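Local coordinates for protein succinyl-CoA ligase (ADP-forming) subunit alpha (Methanosaeta concilii, PDB 6HXI) that binds coenzyme A and joins a CoA-ligase family region to a C-terminal region related to citrate synthase, at residues G173-S178 against V200-D205; S437-G442 against G583-I588; G451-D456 against N539-I544. One frame throughout, in Å; residues are numbered along the deposited sequence. Where two conformers were deposited one is given.

Contact 1. Residues G173-S178 against V200-D205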
loop_
_atom_site.group_PDB
_atom_site.type_symbol
_atom_site.label_atom_id
_atom_site.label_comp_id
_atom_site.label_asym_id
_atom_site.label_seq_id
_atom_site.Cartn_x
_atom_site.Cartn_y
_atom_site.Cartn_z
ATOM N N GLY B 173 29.684 59.062 1.689
ATOM C CA GLY B 173 28.811 58.713 0.573
ATOM C C GLY B 173 29.694 58.118 -0.493
ATOM O O GLY B 173 30.532 58.821 -1.049
ATOM N N PHE B 174 29.571 56.804 -0.731
ATOM C CA PHE B 174 30.429 56.068 -1.665
ATOM C C PHE B 174 29.751 55.572 -2.963
ATOM O O PHE B 174 28.667 54.990 -2.912
ATOM C CB PHE B 174 31.104 54.867 -0.948
ATOM C CG PHE B 174 32.104 54.176 -1.834
ATOM C CD1 PHE B 174 33.349 54.743 -2.075
ATOM C CD2 PHE B 174 31.767 53.011 -2.511
ATOM C CE1 PHE B 174 34.245 54.146 -2.965
ATOM C CE2 PHE B 174 32.662 52.417 -3.402
ATOM C CZ PHE B 174 33.896 52.979 -3.616
ATOM N N VAL B 175 30.465 55.686 -4.105
ATOM C CA VAL B 175 29.972 55.174 -5.391
ATOM C C VAL B 175 31.132 54.579 -6.238
ATOM O O VAL B 175 32.203 55.184 -6.376
ATOM C CB VAL B 175 29.092 56.216 -6.166
ATOM C CG1 VAL B 175 29.906 57.383 -6.690
ATOM C CG2 VAL B 175 28.293 55.563 -7.295
ATOM N N SER B 176 30.917 53.384 -6.771
ATOM C CA SER B 176 31.898 52.732 -7.629
ATOM C C SER B 176 31.236 52.142 -8.887
ATOM O O SER B 176 30.016 52.234 -9.055
ATOM C CB SER B 176 32.654 51.651 -6.862
ATOM O OG SER B 176 31.809 50.564 -6.521
ATOM N N LYS B 177 32.043 51.570 -9.774
ATOM C CA LYS B 177 31.542 50.839 -10.930
ATOM C C LYS B 177 31.532 49.363 -10.526
ATOM O O LYS B 177 30.523 48.691 -10.662
ATOM C CB LYS B 177 32.422 51.080 -12.166
ATOM C CG LYS B 177 31.881 52.184 -13.049
ATOM C CD LYS B 177 32.960 52.837 -13.891
ATOM C CE LYS B 177 32.322 53.816 -14.851
ATOM N NZ LYS B 177 33.300 54.458 -15.778
ATOM N N SER B 178 32.634 48.897 -9.938
ATOM C CA SER B 178 32.848 47.522 -9.504
ATOM C C SER B 178 32.089 47.133 -8.236
ATOM O O SER B 178 32.083 47.875 -7.253
ATOM C CB SER B 178 34.342 47.283 -9.311
ATOM O OG SER B 178 34.641 46.029 -8.724
ATOM N N VAL B 200 27.128 52.664 -3.252
ATOM C CA VAL B 200 26.448 52.136 -4.449
ATOM C C VAL B 200 27.466 51.724 -5.523
ATOM O O VAL B 200 28.419 52.464 -5.771
ATOM C CB VAL B 200 25.388 53.141 -5.041
ATOM C CG1 VAL B 200 24.829 52.663 -6.387
ATOM C CG2 VAL B 200 24.243 53.410 -4.065
ATOM N N ALA B 201 27.258 50.551 -6.162
ATOM C CA ALA B 201 28.073 50.156 -7.294
ATOM C C ALA B 201 27.132 50.281 -8.523
ATOM O O ALA B 201 26.055 49.672 -8.538
ATOM C CB ALA B 201 28.583 48.738 -7.132
ATOM N N ILE B 202 27.489 51.115 -9.504
ATOM C CA ILE B 202 26.613 51.312 -10.674
ATOM C C ILE B 202 26.752 50.189 -11.738
ATOM O O ILE B 202 25.976 50.164 -12.701
ATOM C CB ILE B 202 26.766 52.727 -11.301
ATOM C CG1 ILE B 202 28.203 52.982 -11.822
ATOM C CG2 ILE B 202 26.311 53.810 -10.327
ATOM C CD1 ILE B 202 28.274 53.883 -13.090
ATOM N N GLY B 203 27.714 49.278 -11.537
ATOM C CA GLY B 203 28.019 48.192 -12.464
ATOM C C GLY B 203 29.113 48.628 -13.415
ATOM O O GLY B 203 29.447 49.815 -13.474
ATOM N N GLY B 204 29.667 47.684 -14.160
ATOM C CA GLY B 204 30.744 47.968 -15.104
ATOM C C GLY B 204 30.352 48.044 -16.566
ATOM O O GLY B 204 31.215 48.019 -17.447
ATOM N N ASP B 205 29.062 48.157 -16.842
ATOM C CA ASP B 205 28.584 48.234 -18.205
ATOM C C ASP B 205 28.786 49.643 -18.787
ATOM O O ASP B 205 28.756 50.631 -18.041
ATOM C CB ASP B 205 27.112 47.777 -18.288
ATOM C CG ASP B 205 26.867 46.267 -18.135
ATOM O OD1 ASP B 205 27.833 45.482 -18.247
ATOM O OD2 ASP B 205 25.710 45.873 -17.939
#
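Val175, Lys177 and Ile202 meet on one side of two neighbouring parallel strands, while Ser176 and Ala201 meet on the other. Val175 and Ile202 cross obliquely and touch through their CG2 atoms, 4.0 Å apart; the same CG2 of Val175 also lies over the carbonyl O of Val200. In Ile202, CG1 is placed between the backbone N and the carbonyl carbon (chi1 62°), which brings it to 3.4 Å from the carbonyl O of Ser176. Beside it runs the chain of Lys177, pointing the same way, with Lys177 CG 4.0 Å from Ile202 CG1. The lysine ammonium continues past this pair to a salt bridge with Glu239. On the opposite side, Ser176 OG reaches forward to donate a hydrogen bond to the carbonyl O of Ser178 at 2.8 Å. That bond spans the turn that follows the strand, and the methyl of Ala201 packs against both of its ends, its CB 3.6 Å from Ser178 O.

Backbone bonds fix this register. Val200 N donates to Phe174 O, Ser176 N to Val200 O at 161°, and Ile202 N to Ser176 O, each 2.8 Å long. Beyond them the pairing decays: Gly203 N to Lys177 O is weak, its angle at hydrogen only 121°, as the chains leave the sheet.

Val175 and Val200 face helix 212-221, whereas Ser176 looks toward helix 179-192, whose N-cap is Ser178, its OG bonded to Met181 N. Ala201 O is hydrogen-bonded to Thr140 of the coenzyme A pocket, and the Ala201 side chain lies about 6 Å from the coenzyme. Strand 172-176, helix 179-192 and strand 196-201 thus form a beta-alpha-beta crossover, with the strand ends and the helix N terminus gathered near the ligand, as in nucleotide-binding alpha/beta folds.

Contact 2. Residues S437-G442 against G583-I588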
loop_
_atom_site.group_PDB
_atom_site.type_symbol
_atom_site.label_atom_id
_atom_site.label_comp_id
_atom_site.label_asym_id
_atom_site.label_seq_id
_atom_site.Cartn_x
_atom_site.Cartn_y
_atom_site.Cartn_z
ATOM N N SER B 437 -1.177 2.753 -7.116
ATOM C CA SER B 437 -2.124 2.377 -6.054
ATOM C C SER B 437 -2.657 0.995 -6.320
ATOM O O SER B 437 -2.799 0.194 -5.393
ATOM C CB SER B 437 -3.317 3.337 -6.021
ATOM O OG SER B 437 -2.839 4.632 -5.723
ATOM N N SER B 438 -3.082 0.765 -7.568
ATOM C CA SER B 438 -3.611 -0.534 -8.001
ATOM C C SER B 438 -2.562 -1.638 -7.812
ATOM O O SER B 438 -2.905 -2.712 -7.356
ATOM C CB SER B 438 -4.050 -0.475 -9.469
ATOM O OG SER B 438 -5.079 0.483 -9.607
ATOM N N LEU B 439 -1.300 -1.369 -8.142
ATOM C CA LEU B 439 -0.216 -2.341 -7.951
ATOM C C LEU B 439 -0.047 -2.723 -6.499
ATOM O O LEU B 439 -0.053 -3.920 -6.186
ATOM C CB LEU B 439 1.112 -1.799 -8.517
ATOM C CG LEU B 439 2.374 -2.633 -8.216
ATOM C CD1 LEU B 439 2.322 -4.022 -8.922
ATOM C CD2 LEU B 439 3.607 -1.868 -8.639
ATOM N N CYS B 440 0.086 -1.720 -5.610
ATOM C CA CYS B 440 0.189 -2.003 -4.174
ATOM C C CYS B 440 -1.038 -2.683 -3.622
ATOM O O CYS B 440 -0.910 -3.497 -2.725
ATOM C CB CYS B 440 0.518 -0.738 -3.403
ATOM S SG CYS B 440 2.068 -0.004 -3.951
ATOM N N SER B 441 -2.226 -2.343 -4.099
ATOM C CA SER B 441 -3.451 -3.056 -3.656
ATOM C C SER B 441 -3.249 -4.581 -3.907
ATOM O O SER B 441 -3.582 -5.364 -3.039
ATOM C CB SER B 441 -4.685 -2.577 -4.416
ATOM O OG SER B 441 -5.844 -3.068 -3.746
ATOM N N GLY B 442 -2.694 -4.956 -5.085
ATOM C CA GLY B 442 -2.379 -6.335 -5.475
ATOM C C GLY B 442 -1.216 -6.920 -4.685
ATOM O O GLY B 442 -1.309 -8.023 -4.138
ATOM N N GLY B 583 3.167 -9.013 -14.021
ATOM C CA GLY B 583 1.811 -9.406 -14.435
ATOM C C GLY B 583 0.756 -8.527 -13.777
ATOM O O GLY B 583 -0.278 -8.222 -14.381
ATOM N N LEU B 584 1.044 -8.036 -12.580
ATOM C CA LEU B 584 0.092 -7.110 -11.860
ATOM C C LEU B 584 -0.069 -5.804 -12.649
ATOM O O LEU B 584 -1.177 -5.454 -12.992
ATOM C CB LEU B 584 0.468 -6.859 -10.393
ATOM C CG LEU B 584 -0.088 -7.738 -9.247
ATOM C CD1 LEU B 584 -0.220 -9.201 -9.582
ATOM C CD2 LEU B 584 0.745 -7.561 -7.990
ATOM N N ILE B 585 1.037 -5.181 -13.039
ATOM C CA ILE B 585 1.078 -3.975 -13.899
ATOM C C ILE B 585 0.369 -4.314 -15.240
ATOM O O ILE B 585 -0.470 -3.557 -15.705
ATOM C CB ILE B 585 2.550 -3.513 -14.101
ATOM C CG1 ILE B 585 3.120 -2.926 -12.736
ATOM C CG2 ILE B 585 2.616 -2.445 -15.222
ATOM C CD1 ILE B 585 4.656 -2.857 -12.594
ATOM N N GLY B 586 0.695 -5.449 -15.822
ATOM C CA GLY B 586 0.030 -5.926 -17.036
ATOM C C GLY B 586 -1.493 -5.937 -16.907
ATOM O O GLY B 586 -2.215 -5.370 -17.737
ATOM N N HIS B 587 -2.008 -6.578 -15.886
ATOM C CA HIS B 587 -3.482 -6.657 -15.677
ATOM C C HIS B 587 -4.138 -5.267 -15.395
ATOM O O HIS B 587 -5.208 -4.940 -15.915
ATOM C CB HIS B 587 -3.778 -7.609 -14.500
ATOM C CG HIS B 587 -3.591 -9.054 -14.887
ATOM N ND1 HIS B 587 -4.371 -9.626 -15.843
ATOM C CD2 HIS B 587 -2.734 -9.976 -14.397
ATOM C CE1 HIS B 587 -3.961 -10.882 -15.941
ATOM N NE2 HIS B 587 -2.972 -11.137 -15.085
ATOM N N ILE B 588 -3.465 -4.433 -14.635
ATOM C CA ILE B 588 -3.980 -3.068 -14.372
ATOM C C ILE B 588 -4.149 -2.299 -15.694
ATOM O O ILE B 588 -5.172 -1.662 -15.884
ATOM C CB ILE B 588 -2.959 -2.344 -13.463
ATOM C CG1 ILE B 588 -2.977 -2.927 -12.037
ATOM C CG2 ILE B 588 -3.192 -0.812 -13.525
ATOM C CD1 ILE B 588 -1.672 -2.647 -11.273
#
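Leu439 pushes its CD1 against Leu584, 3.7 Å from Leu584 CB, the two side chains crossing at about a right angle. The setting is helix-on-helix packing in the all-alpha, citrate-synthase-like region: the short axes of 437-442 and 583-588 approach to 9.5 Å, their N-to-C directions 128° apart. The interface is apolar and set by side-chain fit. With its CG anti to the backbone N (chi1 172°), Leu439 carries its branch toward helix 571-594, and CD1 also comes within 4.0 Å of Ile585 CG1, so one methyl touches two successive residues of the longer helix. Leu584 answers with CD2, which lies against the backbone of Gly442, 3.9 Å from its C atom; glycine has no side chain at this point, and the leucine meets bare main chain.

One turn further on, Ile588 lies over Ser438 and Leu439, midway along helix 435-443. Ile588 CG1 and CD1 both lie 3.7 Å from Ser438 CB. The hydroxyl of Ser438 does not serve this contact: OG is hydrogen-bonded to the carbonyl O of Asp434, in the preceding turn, which leaves the serine CB as its packing surface.

The far side of helix 435-443 is used for assembly. Cys440 packs on Cys440 of a second subunit, and Ser441 OG is hydrogen-bonded to Ser441 O of a third. Back at the interface, the Ile588 chain extends so that CD1 ends over the main chain of Leu439, 3.4 Å from its N.

Contact 3. Residues G451-D456 against N539-I544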
loop_
_atom_site.group_PDB
_atom_site.type_symbol
_atom_site.label_atom_id
_atom_site.label_comp_id
_atom_site.label_asym_id
_atom_site.label_seq_id
_atom_site.Cartn_x
_atom_site.Cartn_y
_atom_site.Cartn_z
ATOM N N GLY B 451 2.046 -16.685 -2.519
ATOM C CA GLY B 451 3.489 -16.461 -2.652
ATOM C C GLY B 451 4.356 -16.986 -1.521
ATOM O O GLY B 451 5.523 -17.283 -1.738
ATOM N N GLY B 452 3.768 -17.178 -0.343
ATOM C CA GLY B 452 4.438 -17.635 0.873
ATOM C C GLY B 452 4.926 -19.065 0.924
ATOM O O GLY B 452 5.799 -19.385 1.731
ATOM N N ALA B 453 4.401 -19.936 0.077
ATOM C CA ALA B 453 4.815 -21.350 0.070
ATOM C C ALA B 453 6.270 -21.504 -0.389
ATOM O O ALA B 453 6.859 -22.550 -0.129
ATOM C CB ALA B 453 3.897 -22.181 -0.823
ATOM N N ILE B 454 6.848 -20.433 -1.031
ATOM C CA ILE B 454 8.231 -20.429 -1.531
ATOM C C ILE B 454 9.165 -20.489 -0.359
ATOM O O ILE B 454 10.006 -21.381 -0.322
ATOM C CB ILE B 454 8.582 -19.248 -2.469
ATOM C CG1 ILE B 454 7.619 -19.190 -3.661
ATOM C CG2 ILE B 454 10.056 -19.373 -2.944
ATOM C CD1 ILE B 454 7.819 -17.992 -4.628
ATOM N N ASP B 455 8.938 -19.604 0.608
ATOM C CA ASP B 455 9.716 -19.490 1.864
ATOM C C ASP B 455 9.513 -20.715 2.745
ATOM O O ASP B 455 10.481 -21.196 3.265
ATOM C CB ASP B 455 9.232 -18.288 2.662
ATOM C CG ASP B 455 10.275 -17.202 2.745
ATOM O OD1 ASP B 455 11.416 -17.492 2.411
ATOM O OD2 ASP B 455 9.930 -16.087 3.138
ATOM N N ASP B 456 8.265 -21.138 2.927
ATOM C CA ASP B 456 7.916 -22.291 3.764
ATOM C C ASP B 456 8.591 -23.524 3.251
ATOM O O ASP B 456 9.086 -24.269 4.084
ATOM C CB ASP B 456 6.406 -22.572 3.814
ATOM C CG ASP B 456 5.505 -21.559 4.463
ATOM O OD1 ASP B 456 6.017 -20.715 5.232
ATOM O OD2 ASP B 456 4.265 -21.627 4.225
ATOM N N ASN B 539 5.581 -28.632 -6.615
ATOM C CA ASN B 539 5.001 -27.513 -7.336
ATOM C C ASN B 539 6.063 -26.383 -7.578
ATOM O O ASN B 539 7.216 -26.523 -7.156
ATOM C CB ASN B 539 3.719 -27.019 -6.628
ATOM C CG ASN B 539 3.917 -26.359 -5.284
ATOM O OD1 ASN B 539 4.854 -25.608 -5.053
ATOM N ND2 ASN B 539 2.987 -26.567 -4.378
ATOM N N VAL B 540 5.665 -25.294 -8.275
ATOM C CA VAL B 540 6.532 -24.159 -8.648
ATOM C C VAL B 540 7.130 -23.485 -7.421
ATOM O O VAL B 540 8.331 -23.210 -7.431
ATOM C CB VAL B 540 5.852 -23.128 -9.618
ATOM C CG1 VAL B 540 6.864 -22.142 -10.179
ATOM C CG2 VAL B 540 5.200 -23.852 -10.779
ATOM N N ASP B 541 6.301 -23.210 -6.386
ATOM C CA ASP B 541 6.741 -22.573 -5.157
ATOM C C ASP B 541 7.780 -23.397 -4.410
ATOM O O ASP B 541 8.766 -22.835 -3.950
ATOM C CB ASP B 541 5.555 -22.187 -4.253
ATOM C CG ASP B 541 4.745 -21.022 -4.806
ATOM O OD1 ASP B 541 4.782 -20.803 -6.038
ATOM O OD2 ASP B 541 4.065 -20.339 -4.011
ATOM N N GLY B 542 7.581 -24.709 -4.359
ATOM C CA GLY B 542 8.523 -25.635 -3.743
ATOM C C GLY B 542 9.843 -25.637 -4.457
ATOM O O GLY B 542 10.899 -25.519 -3.830
ATOM N N CYS B 543 9.766 -25.727 -5.781
ATOM C CA CYS B 543 10.886 -25.737 -6.694
ATOM C C CYS B 543 11.788 -24.494 -6.517
ATOM O O CYS B 543 12.999 -24.644 -6.459
ATOM C CB CYS B 543 10.378 -25.856 -8.123
ATOM S SG CYS B 543 11.624 -26.425 -9.290
ATOM N N ILE B 544 11.196 -23.291 -6.387
ATOM C CA ILE B 544 11.936 -22.034 -6.232
ATOM C C ILE B 544 12.659 -21.989 -4.883
ATOM O O ILE B 544 13.854 -21.719 -4.876
ATOM C CB ILE B 544 11.047 -20.785 -6.500
ATOM C CG1 ILE B 544 10.594 -20.740 -7.983
ATOM C CG2 ILE B 544 11.719 -19.457 -6.076
ATOM C CD1 ILE B 544 9.314 -19.934 -8.159
HETATM O O HOH W 1 1.912 -19.700 -2.198
#
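The chains come together where Ile454 CA and Asp541 CA lie 4.5 Å apart, and a CA-H...O contact runs from Ile454 CA to Asp541 O at 3.5 Å, with an angle of 167° at the hydrogen. Both residues stand in the opening turns of their helices, so this is an approach of helix beginnings.

Beside the backbone contact the side chains of Ile454 and Asp541 cross at about a right angle. Ile454 CG1 sits almost straight over the flat face of the carboxylate, 3.6 Å from Asp541 CG. With Ile454 CG1 anti to the carbonyl carbon (chi1 -56°), Ile454 CG2 stands anti to the backbone N and meets Ile544 CG2 at 3.5 Å, three residues beyond Asp541. The two branches of one isoleucine thus divide between a polar and an apolar neighbour. Ala453 adds its methyl, with CB 3.7 Å from Asp541 OD2.

Asp541 OD2 accepts a hydrogen bond from a water 2.9 Å away, which accepts in turn from Gly451 N at 3.0 Å; a weaker bond comes from Ala453 N. The water therefore joins the carboxylate to the start of the other segment where direct polar contact is lacking. On the second segment, Asn539 is the N-cap of helix 540-555: its OD1 accepts from Gly542 N, and its ND2 is held by Gly489 O. A bound acetate, probably from the crystallisation liquor, lies about 4 Å from the Asp541 side chain.

Around this pair, Ile454 rests on Leu572 and Phe576 of helix 571-594, Ile544 on Val408 and Val412 of helix 399-412, and Val540 and Cys543 on helix 500-512, with the loop at Gly487 and Gly489 beside Asn539.

From the N terminus, contact 1 comes first: it closes a short loop of 21 residues around helix 179-192, inside the CoA-ligase region. Contact 2 opens well after it is complete, joining helix 435-443 to helix 571-594 over 140 intervening residues, and contact 3 is nested inside that loop, tying the start of helix 453-466 to the start of helix 540-555. Contacts 2 and 3 share the citrate-synthase-like region, their centres 21 Å apart and nearest atoms about 9 Å; helix 571-594 contributes one side of contact 2 and packs against Ile454 of contact 3. Contact 1 lies on the opposite side of the chain's centre, its centre 64 and 77 Å from those of contacts 2 and 3.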